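Local coordinates for protein SPI-1 type 3 secretion system secretin (Salmonella enterica subsp. enterica serovar Typhimurium, PDB 4G08) that forms a ring-shaped multimeric structure with an apparent central pore in the outer membrane, part of the type III secretion system that injects effector proteins into eukaryotic host cells, at residues Leu71-Asp76 against Lys115-Arg120; Ala45-Thr50 against Ile82-Glu87; Asn101-Phe106 against Val141-Met146. All blocks are in the same frame, centred on the assembly; numbering follows the deposited sequence. Where two conformers were deposited one is given.

Contact 1 of 3, residues Leu71-Asp76 against Lys115-Arg120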
loop_
_atom_site.group_PDB
_atom_site.type_symbol
_atom_site.label_atom_id
_atom_site.label_comp_id
_atom_site.label_asym_id
_atom_site.label_seq_id
_atom_site.Cartn_x
_atom_site.Cartn_y
_atom_site.Cartn_z
ATOM N N LEU A 71 9.650 3.489 -4.303
ATOM C CA LEU A 71 8.864 2.312 -3.953
ATOM C C LEU A 71 7.495 2.721 -3.419
ATOM O O LEU A 71 7.322 3.815 -2.870
ATOM C CB LEU A 71 9.584 1.494 -2.877
ATOM C CG LEU A 71 11.037 1.105 -3.119
ATOM C CD1 LEU A 71 11.573 0.293 -1.952
ATOM C CD2 LEU A 71 11.150 0.321 -4.408
ATOM N N ILE A 72 6.586 1.758 -3.395
ATOM C CA ILE A 72 5.359 1.891 -2.638
ATOM C C ILE A 72 5.103 0.587 -1.895
ATOM O O ILE A 72 5.531 -0.476 -2.337
ATOM C CB ILE A 72 4.178 2.202 -3.575
ATOM C CG1 ILE A 72 4.057 1.117 -4.645
ATOM C CG2 ILE A 72 4.400 3.535 -4.264
ATOM C CD1 ILE A 72 2.999 1.384 -5.698
ATOM N N TRP A 73 4.536 0.691 -0.702
ATOM C CA TRP A 73 4.365 -0.479 0.145
ATOM C C TRP A 73 3.057 -0.458 0.907
ATOM O O TRP A 73 2.418 0.582 1.051
ATOM C CB TRP A 73 5.528 -0.616 1.117
ATOM C CG TRP A 73 5.571 0.444 2.122
ATOM C CD1 TRP A 73 5.948 1.732 1.931
ATOM C CD2 TRP A 73 5.250 0.315 3.506
ATOM N NE1 TRP A 73 5.855 2.430 3.105
ATOM C CE2 TRP A 73 5.459 1.572 4.097
ATOM C CE3 TRP A 73 4.835 -0.750 4.307
ATOM C CZ2 TRP A 73 5.283 1.793 5.457
ATOM C CZ3 TRP A 73 4.621 -0.521 5.651
ATOM C CH2 TRP A 73 4.857 0.737 6.215
ATOM N N TYR A 74 2.636 -1.647 1.320
ATOM C CA TYR A 74 1.394 -1.828 2.043
ATOM C C TYR A 74 1.571 -2.959 3.048
ATOM O O TYR A 74 2.171 -3.982 2.734
ATOM C CB TYR A 74 0.277 -2.171 1.058
ATOM C CG TYR A 74 -1.083 -2.271 1.686
ATOM C CD1 TYR A 74 -1.623 -1.204 2.385
ATOM C CD2 TYR A 74 -1.794 -3.456 1.648
ATOM C CE1 TYR A 74 -2.871 -1.292 2.957
ATOM C CE2 TYR A 74 -3.033 -3.562 2.241
ATOM C CZ TYR A 74 -3.547 -2.491 2.929
ATOM O OH TYR A 74 -4.740 -2.625 3.600
ATOM N N PHE A 75 1.112 -2.741 4.271
ATOM C CA PHE A 75 1.006 -3.809 5.260
ATOM C C PHE A 75 -0.465 -4.133 5.434
ATOM O O PHE A 75 -1.256 -3.242 5.745
ATOM C CB PHE A 75 1.582 -3.333 6.594
ATOM C CG PHE A 75 1.342 -4.279 7.732
ATOM C CD1 PHE A 75 1.852 -5.560 7.704
ATOM C CD2 PHE A 75 0.711 -3.840 8.879
ATOM C CE1 PHE A 75 1.657 -6.415 8.767
ATOM C CE2 PHE A 75 0.511 -4.688 9.944
ATOM C CZ PHE A 75 0.983 -5.979 9.887
ATOM N N ASP A 76 -0.857 -5.369 5.140
ATOM C CA ASP A 76 -2.280 -5.717 5.129
ATOM C C ASP A 76 -2.713 -6.371 6.435
ATOM O O ASP A 76 -3.857 -6.813 6.579
ATOM C CB ASP A 76 -2.625 -6.619 3.943
ATOM C CG ASP A 76 -2.084 -8.016 4.097
ATOM O OD1 ASP A 76 -1.374 -8.271 5.093
ATOM O OD2 ASP A 76 -2.361 -8.859 3.218
ATOM N N LYS A 115 -2.859 5.870 5.017
ATOM C CA LYS A 115 -2.869 7.307 4.835
ATOM C C LYS A 115 -2.026 7.818 3.661
ATOM O O LYS A 115 -2.227 8.896 3.182
ATOM C CB LYS A 115 -2.451 8.031 6.104
ATOM C CG LYS A 115 -1.058 7.788 6.506
ATOM C CD LYS A 115 -0.567 8.862 7.425
ATOM C CE LYS A 115 0.530 8.346 8.311
ATOM N NZ LYS A 115 1.867 8.790 7.929
ATOM N N ASN A 116 -1.085 6.998 3.240
ATOM C CA ASN A 116 -0.202 7.370 2.144
ATOM C C ASN A 116 -0.913 7.307 0.797
ATOM O O ASN A 116 -0.466 7.915 -0.176
ATOM C CB ASN A 116 1.022 6.461 2.134
ATOM C CG ASN A 116 1.847 6.594 3.400
ATOM O OD1 ASN A 116 2.312 7.680 3.737
ATOM N ND2 ASN A 116 1.911 5.519 4.174
ATOM N N TYR A 117 -2.039 6.606 0.762
ATOM C CA TYR A 117 -2.782 6.408 -0.481
ATOM C C TYR A 117 -4.255 6.741 -0.295
ATOM O O TYR A 117 -5.108 5.855 -0.292
ATOM C CB TYR A 117 -2.620 4.976 -0.983
ATOM C CG TYR A 117 -1.194 4.486 -0.940
ATOM C CD1 TYR A 117 -0.218 5.042 -1.752
ATOM C CD2 TYR A 117 -0.818 3.497 -0.056
ATOM C CE1 TYR A 117 1.099 4.634 -1.663
ATOM C CE2 TYR A 117 0.494 3.098 0.055
ATOM C CZ TYR A 117 1.453 3.690 -0.726
ATOM O OH TYR A 117 2.759 3.274 -0.590
ATOM N N PRO A 118 -4.551 8.030 -0.098
ATOM C CA PRO A 118 -5.870 8.468 0.313
ATOM C C PRO A 118 -6.874 8.427 -0.825
ATOM O O PRO A 118 -6.496 8.410 -1.996
ATOM C CB PRO A 118 -5.631 9.911 0.755
ATOM C CG PRO A 118 -4.497 10.363 -0.085
ATOM C CD PRO A 118 -3.609 9.159 -0.206
ATOM N N LEU A 119 -8.147 8.345 -0.466
ATOM C CA LEU A 119 -9.229 8.442 -1.429
ATOM C C LEU A 119 -9.419 9.900 -1.797
ATOM O O LEU A 119 -9.409 10.767 -0.926
ATOM C CB LEU A 119 -10.518 7.920 -0.803
ATOM C CG LEU A 119 -10.746 6.419 -0.908
ATOM C CD1 LEU A 119 -9.485 5.640 -0.599
ATOM C CD2 LEU A 119 -11.873 5.993 0.010
ATOM N N ARG A 120 -9.524 10.176 -3.088
ATOM C CA ARG A 120 -9.630 11.549 -3.558
ATOM C C ARG A 120 -10.938 11.726 -4.295
ATOM O O ARG A 120 -11.117 11.204 -5.395
ATOM C CB ARG A 120 -8.467 11.886 -4.487
ATOM C CG ARG A 120 -7.138 11.999 -3.765
ATOM C CD ARG A 120 -6.066 11.185 -4.455
ATOM N NE ARG A 120 -6.003 11.487 -5.876
ATOM C CZ ARG A 120 -5.633 10.611 -6.796
ATOM N NH1 ARG A 120 -5.297 9.383 -6.432
ATOM N NH2 ARG A 120 -5.561 10.974 -8.067
HETATM O O HOH W 1 2.439 2.573 3.283
#
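This contact is the junction between the N0 domain and the secretin short domain in this periplasmic part of the secretin: Tyr-117, in the loop 115-120, reaches across to Ile-72 and Trp-73 of strand 71-75. The tyrosine hydroxyl ends beside the peptide that joins these two residues. Trp-73 N donates to Tyr-117 OH over 3.1 Å, with an angle of 148° at the hydrogen. Trp-73 O lies near the plane of the tyrosine ring, at its edge, 3.3 Å from Tyr-117 CE2. Ile-72 CB packs 3.5 Å from Tyr-117 OH, and its CG2 branch follows at 4.0 Å from the same OH. The ring of Tyr-117 is directed at the strand because CG sits beside its own backbone N, opposite the carbonyl carbon (chi1 -46°).

Strand 71-75 is an outermost strand of its mixed sheet within this chain. On one side it pairs with strand 80-84, through Ile-72 with Tyr-83 and Tyr-74 with Tyr-81. The backbone N of Trp-73 meets a side chain of the next domain instead of another strand.

A water gives the second polar link. The water oxygen donates to Trp-73 O at 3.0 Å. Asn-116 ND2 gives the same water a weak bond. This water sits 3.3 Å above the plane of the Trp-73 ring, toward its rim. Asn-116 CB covers the centre of one face of the Tyr-117 ring. Asn-116 ND2 also bonds Glu-63 of helix 58-69, and Tyr-117 O bonds the hydroxyl of Tyr-136.

Contact 2 of 3, residues Ala45-Thr50 against Ile82-Glu87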
loop_
_atom_site.group_PDB
_atom_site.type_symbol
_atom_site.label_atom_id
_atom_site.label_comp_id
_atom_site.label_asym_id
_atom_site.label_seq_id
_atom_site.Cartn_x
_atom_site.Cartn_y
_atom_site.Cartn_z
ATOM N N ALA A 45 12.338 -5.820 -7.061
ATOM C CA ALA A 45 13.419 -6.756 -6.814
ATOM C C ALA A 45 14.618 -6.530 -7.726
ATOM O O ALA A 45 15.719 -6.975 -7.415
ATOM C CB ALA A 45 12.920 -8.182 -6.946
ATOM N N ARG A 46 14.427 -5.846 -8.847
ATOM C CA ARG A 46 15.555 -5.626 -9.746
ATOM C C ARG A 46 16.384 -4.403 -9.364
ATOM O O ARG A 46 17.488 -4.222 -9.875
ATOM C CB ARG A 46 15.109 -5.529 -11.194
ATOM C CG ARG A 46 14.293 -4.304 -11.512
ATOM C CD ARG A 46 13.631 -4.496 -12.858
ATOM N NE ARG A 46 14.574 -4.325 -13.955
ATOM C CZ ARG A 46 14.790 -3.174 -14.578
ATOM N NH1 ARG A 46 14.154 -2.076 -14.197
ATOM N NH2 ARG A 46 15.671 -3.114 -15.567
ATOM N N LYS A 47 15.938 -3.661 -8.362
ATOM C CA LYS A 47 16.725 -2.551 -7.847
ATOM C C LYS A 47 17.800 -3.055 -6.906
ATOM O O LYS A 47 17.689 -4.105 -6.345
ATOM C CB LYS A 47 15.844 -1.526 -7.153
ATOM C CG LYS A 47 15.007 -0.704 -8.074
ATOM C CD LYS A 47 14.033 0.131 -7.333
ATOM C CE LYS A 47 13.563 1.321 -8.108
ATOM N NZ LYS A 47 13.756 1.190 -9.527
ATOM N N LYS A 48 18.857 -2.285 -6.772
ATOM C CA LYS A 48 19.927 -2.624 -5.859
ATOM C C LYS A 48 19.999 -1.579 -4.771
ATOM O O LYS A 48 19.591 -0.436 -4.965
ATOM C CB LYS A 48 21.260 -2.671 -6.596
ATOM C CG LYS A 48 21.228 -3.490 -7.868
ATOM C CD LYS A 48 21.565 -4.935 -7.572
ATOM C CE LYS A 48 21.525 -5.776 -8.831
ATOM N NZ LYS A 48 21.157 -7.180 -8.506
ATOM N N ILE A 49 20.677 -1.923 -3.691
ATOM C CA ILE A 49 20.784 -1.009 -2.584
ATOM C C ILE A 49 22.129 -1.166 -1.901
ATOM O O ILE A 49 22.736 -2.237 -1.935
ATOM C CB ILE A 49 19.638 -1.210 -1.587
ATOM C CG1 ILE A 49 19.632 -0.081 -0.569
ATOM C CG2 ILE A 49 19.726 -2.575 -0.924
ATOM C CD1 ILE A 49 18.519 -0.218 0.432
ATOM N N THR A 50 22.689 -0.035 -1.497
ATOM C CA THR A 50 23.948 -0.032 -0.771
ATOM C C THR A 50 23.806 0.812 0.474
ATOM O O THR A 50 23.123 1.831 0.466
ATOM C CB THR A 50 25.082 0.553 -1.619
ATOM O OG1 THR A 50 25.388 -0.342 -2.693
ATOM C CG2 THR A 50 26.318 0.730 -0.782
ATOM N N ILE A 82 5.792 -4.870 -1.186
ATOM C CA ILE A 82 6.646 -3.812 -1.707
ATOM C C ILE A 82 6.670 -3.851 -3.232
ATOM O O ILE A 82 6.854 -4.906 -3.840
ATOM C CB ILE A 82 8.082 -3.937 -1.167
ATOM C CG1 ILE A 82 8.079 -3.791 0.358
ATOM C CG2 ILE A 82 8.981 -2.880 -1.795
ATOM C CD1 ILE A 82 9.321 -4.330 1.026
ATOM N N TYR A 83 6.413 -2.695 -3.833
ATOM C CA TYR A 83 6.394 -2.551 -5.284
ATOM C C TYR A 83 7.276 -1.394 -5.698
ATOM O O TYR A 83 7.463 -0.453 -4.934
ATOM C CB TYR A 83 4.986 -2.242 -5.784
ATOM C CG TYR A 83 3.947 -3.245 -5.390
ATOM C CD1 TYR A 83 3.254 -3.100 -4.204
ATOM C CD2 TYR A 83 3.500 -4.189 -6.301
ATOM C CE1 TYR A 83 2.238 -3.956 -3.867
ATOM C CE2 TYR A 83 2.461 -5.031 -5.987
ATOM C CZ TYR A 83 1.835 -4.908 -4.765
ATOM O OH TYR A 83 0.786 -5.723 -4.431
ATOM N N ASP A 84 7.630 -1.376 -6.978
ATOM C CA ASP A 84 8.222 -0.207 -7.612
ATOM C C ASP A 84 7.135 0.835 -7.806
ATOM O O ASP A 84 5.991 0.496 -8.085
ATOM C CB ASP A 84 8.816 -0.603 -8.968
ATOM C CG ASP A 84 9.684 0.486 -9.569
ATOM O OD1 ASP A 84 10.843 0.637 -9.114
ATOM O OD2 ASP A 84 9.316 1.005 -10.644
ATOM N N ALA A 85 7.502 2.104 -7.778
ATOM C CA ALA A 85 6.510 3.142 -7.978
ATOM C C ALA A 85 5.846 2.978 -9.340
ATOM O O ALA A 85 4.677 3.324 -9.515
ATOM C CB ALA A 85 7.144 4.514 -7.856
ATOM N N SER A 86 6.533 2.287 -10.246
ATOM C CA SER A 86 6.042 2.120 -11.611
ATOM C C SER A 86 4.865 1.141 -11.685
ATOM O O SER A 86 4.198 1.033 -12.713
ATOM C CB SER A 86 7.176 1.651 -12.527
ATOM O OG SER A 86 7.418 0.261 -12.380
ATOM N N GLU A 87 4.634 0.413 -10.596
ATOM C CA GLU A 87 3.570 -0.584 -10.539
ATOM C C GLU A 87 2.331 -0.023 -9.849
ATOM O O GLU A 87 1.389 -0.746 -9.547
ATOM C CB GLU A 87 4.055 -1.830 -9.804
ATOM C CG GLU A 87 5.064 -2.637 -10.601
ATOM C CD GLU A 87 5.734 -3.728 -9.787
ATOM O OE1 GLU A 87 5.761 -4.882 -10.268
ATOM O OE2 GLU A 87 6.472 -3.392 -8.835
#
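Lys-47 and Asp-84 form a salt bridge between the turn before strand 48-50 and the end of strand 80-84. Lys-47 NZ lies 3.0 Å from Asp-84 OD1, but as a hydrogen bond the pair is weak. The lysine chain is extended as far as CE. The turn about CD-CE (chi4 20°) is nearly eclipsed, a strained setting, and folds NZ back toward CG. Lys-47 CE lies equally near Asp-84 OD1, unusually close for a carbon, so the exact placing of the lysine end is doubtful. The strain and the weak bond are consistent with a loosely defined lysine end. The two side chains cross at about a right angle.

Asp-84 places its carboxylate by turning CG opposite its backbone N (chi1 -169°). OD1 then faces the lysine, while OD2 is held by Ser-86 through two bonds. Ser-86 OG donates to Asp-84 OD2 at 2.7 Å, on the anti side. Ser-86 N donates to the same OD2 at 3.1 Å, from above the carboxylate plane. These bonds should limit rotation of the group.

Glu-87 folds back in turn: its OE2 accepts from Asp-84 N at 3.0 Å, nearly in line with the C-O bond, and also bonds Ser-41 OG. The bond from Ser-86 N to OD2 defines an Asx turn, here leading from strand 80-84 of the N0 domain into the 3-10 segment 85-87.

Contact 3 of 3, residues Asn101-Phe106 against Val141-Met146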
loop_
_atom_site.group_PDB
_atom_site.type_symbol
_atom_site.label_atom_id
_atom_site.label_comp_id
_atom_site.label_asym_id
_atom_site.label_seq_id
_atom_site.Cartn_x
_atom_site.Cartn_y
_atom_site.Cartn_z
ATOM N N ASN A 101 -17.486 10.117 2.804
ATOM C CA ASN A 101 -17.074 10.158 4.182
ATOM C C ASN A 101 -17.410 8.897 4.962
ATOM O O ASN A 101 -16.612 8.430 5.714
ATOM C CB ASN A 101 -17.560 11.432 4.886
ATOM C CG ASN A 101 -16.789 11.732 6.139
ATOM O OD1 ASN A 101 -15.683 12.216 6.087
ATOM N ND2 ASN A 101 -17.358 11.404 7.263
ATOM N N GLU A 102 -18.578 8.341 4.735
ATOM C CA GLU A 102 -18.987 7.067 5.331
ATOM C C GLU A 102 -18.069 5.936 4.874
ATOM O O GLU A 102 -17.722 5.056 5.656
ATOM C CB GLU A 102 -20.431 6.772 4.908
ATOM C CG GLU A 102 -21.126 5.594 5.578
ATOM C CD GLU A 102 -22.508 5.330 4.985
ATOM O OE1 GLU A 102 -22.978 6.152 4.161
ATOM O OE2 GLU A 102 -23.096 4.268 5.292
ATOM N N PHE A 103 -17.730 5.932 3.592
ATOM C CA PHE A 103 -16.878 4.888 3.038
ATOM C C PHE A 103 -15.445 4.974 3.561
ATOM O O PHE A 103 -14.889 3.988 4.041
ATOM C CB PHE A 103 -16.884 4.970 1.521
ATOM C CG PHE A 103 -16.067 3.912 0.869
ATOM C CD1 PHE A 103 -16.387 2.582 1.041
ATOM C CD2 PHE A 103 -14.912 4.240 0.194
ATOM C CE1 PHE A 103 -15.620 1.597 0.469
ATOM C CE2 PHE A 103 -14.112 3.260 -0.339
ATOM C CZ PHE A 103 -14.468 1.936 -0.204
ATOM N N ASN A 104 -14.931 6.194 3.631
ATOM C CA ASN A 104 -13.633 6.456 4.231
ATOM C C ASN A 104 -13.558 5.925 5.648
ATOM O O ASN A 104 -12.609 5.235 6.015
ATOM C CB ASN A 104 -13.395 7.955 4.280
ATOM C CG ASN A 104 -12.408 8.418 3.243
ATOM O OD1 ASN A 104 -11.256 7.983 3.218
ATOM N ND2 ASN A 104 -12.822 9.390 2.449
ATOM N N ASN A 105 -14.512 6.332 6.473
ATOM C CA ASN A 105 -14.527 5.888 7.855
ATOM C C ASN A 105 -14.599 4.384 7.952
ATOM O O ASN A 105 -13.965 3.778 8.810
ATOM C CB ASN A 105 -15.703 6.493 8.591
ATOM C CG ASN A 105 -15.533 7.969 8.814
ATOM O OD1 ASN A 105 -14.437 8.507 8.660
ATOM N ND2 ASN A 105 -16.630 8.649 9.102
ATOM N N PHE A 106 -15.326 3.777 7.030
ATOM C CA PHE A 106 -15.452 2.342 7.029
ATOM C C PHE A 106 -14.091 1.691 6.799
ATOM O O PHE A 106 -13.715 0.755 7.506
ATOM C CB PHE A 106 -16.435 1.921 5.951
ATOM C CG PHE A 106 -16.472 0.454 5.717
ATOM C CD1 PHE A 106 -17.024 -0.393 6.660
ATOM C CD2 PHE A 106 -15.841 -0.089 4.626
ATOM C CE1 PHE A 106 -17.044 -1.753 6.460
ATOM C CE2 PHE A 106 -15.829 -1.451 4.431
ATOM C CZ PHE A 106 -16.430 -2.286 5.349
ATOM N N VAL A 141 -11.332 -1.043 -4.280
ATOM C CA VAL A 141 -12.323 -1.270 -5.308
ATOM C C VAL A 141 -13.342 -2.318 -4.882
ATOM O O VAL A 141 -14.545 -2.119 -5.051
ATOM C CB VAL A 141 -11.637 -1.731 -6.590
ATOM C CG1 VAL A 141 -12.661 -2.224 -7.593
ATOM C CG2 VAL A 141 -10.818 -0.592 -7.162
ATOM N N ASN A 142 -12.880 -3.449 -4.362
ATOM C CA ASN A 142 -13.828 -4.441 -3.877
ATOM C C ASN A 142 -14.703 -3.857 -2.786
ATOM O O ASN A 142 -15.899 -4.129 -2.761
ATOM C CB ASN A 142 -13.153 -5.716 -3.382
ATOM C CG ASN A 142 -14.152 -6.733 -2.860
ATOM O OD1 ASN A 142 -15.054 -7.165 -3.585
ATOM N ND2 ASN A 142 -14.088 -7.007 -1.563
ATOM N N ALA A 143 -14.111 -3.144 -1.840
ATOM C CA ALA A 143 -14.898 -2.636 -0.732
ATOM C C ALA A 143 -15.966 -1.676 -1.234
ATOM O O ALA A 143 -17.113 -1.731 -0.798
ATOM C CB ALA A 143 -14.014 -1.955 0.288
ATOM N N ALA A 144 -15.601 -0.815 -2.173
ATOM C CA ALA A 144 -16.556 0.145 -2.701
ATOM C C ALA A 144 -17.663 -0.568 -3.464
ATOM O O ALA A 144 -18.832 -0.192 -3.374
ATOM C CB ALA A 144 -15.861 1.150 -3.596
ATOM N N THR A 145 -17.307 -1.625 -4.181
ATOM C CA THR A 145 -18.300 -2.351 -4.962
ATOM C C THR A 145 -19.294 -3.086 -4.077
ATOM O O THR A 145 -20.504 -2.992 -4.286
ATOM C CB THR A 145 -17.644 -3.343 -5.933
ATOM O OG1 THR A 145 -16.693 -2.651 -6.753
ATOM C CG2 THR A 145 -18.694 -3.973 -6.819
ATOM N N MET A 146 -18.793 -3.728 -3.028
ATOM C CA MET A 146 -19.657 -4.394 -2.069
ATOM C C MET A 146 -20.556 -3.377 -1.381
ATOM O O MET A 146 -21.761 -3.595 -1.256
ATOM C CB MET A 146 -18.835 -5.159 -1.032
ATOM C CG MET A 146 -18.184 -6.430 -1.561
ATOM S SD MET A 146 -19.246 -7.496 -2.568
ATOM C CE MET A 146 -20.820 -7.395 -1.714
#
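Val-141 O, in the helix that Phe-103 packs against, is gripped by two donors of Thr-145. Thr-145 OG1 donates to Val-141 O at 2.8 Å, standing above the carbonyl plane. Thr-145 N donates to the same Val-141 O at 2.9 Å, from the opposite face of that plane. The threonine hydroxyl thus spends its proton within its own helix.

The contact between the helices is apolar. Phe-103 has CG opposite its backbone N (chi1 -178°), which extends the ring toward Ala-143 and Ala-144. At the far corner of the ring, CE1 and CZ rest obliquely against the peptide joining the two alanines. Phe-103 CZ lies 3.6 Å from Ala-144 N, and Phe-103 CE1 lies 3.6 Å from Ala-144 CA. The alanine methyls meet the same two ring atoms: Ala-143 CB is 3.9 Å from Phe-103 CE1, and Ala-144 CB is 3.8 Å from Phe-103 CZ. The small alanine side chains leave the backbone within reach of the ring; the CA atoms of Phe-103 and Ala-144 are 7.5 Å apart.

Met-147, Leu-95 and Leu-119 also touch Phe-103. Ala-144 rests in addition on Val-93 of strand 89-94. Helices 100-109 and 134-150 are joined here in a beta-alpha-beta-beta-alpha domain, the secretin short domain, consistent with the ring-building motif described for this protein.

From the N terminus, the chain first passes 45-50, which opens contact 2, and then 71-76, which opens contact 1. Segment 82-87 closes contact 2 inside the N0 domain. Segment 101-106 next opens contact 3, 115-120 closes contact 1, and 141-146 closes contact 3. Contact 1 therefore crosses both of the others, while contacts 2 and 3 follow in series. Contacts 1 and 2 share a sheet, where strands 71-75 and 80-84 are neighbours. Contacts 1 and 3 touch through Leu-119, which packs on Phe-103. Contacts 2 and 3 lie about 30 Å apart between centres, one in each domain, and contact 1 joins the two domains.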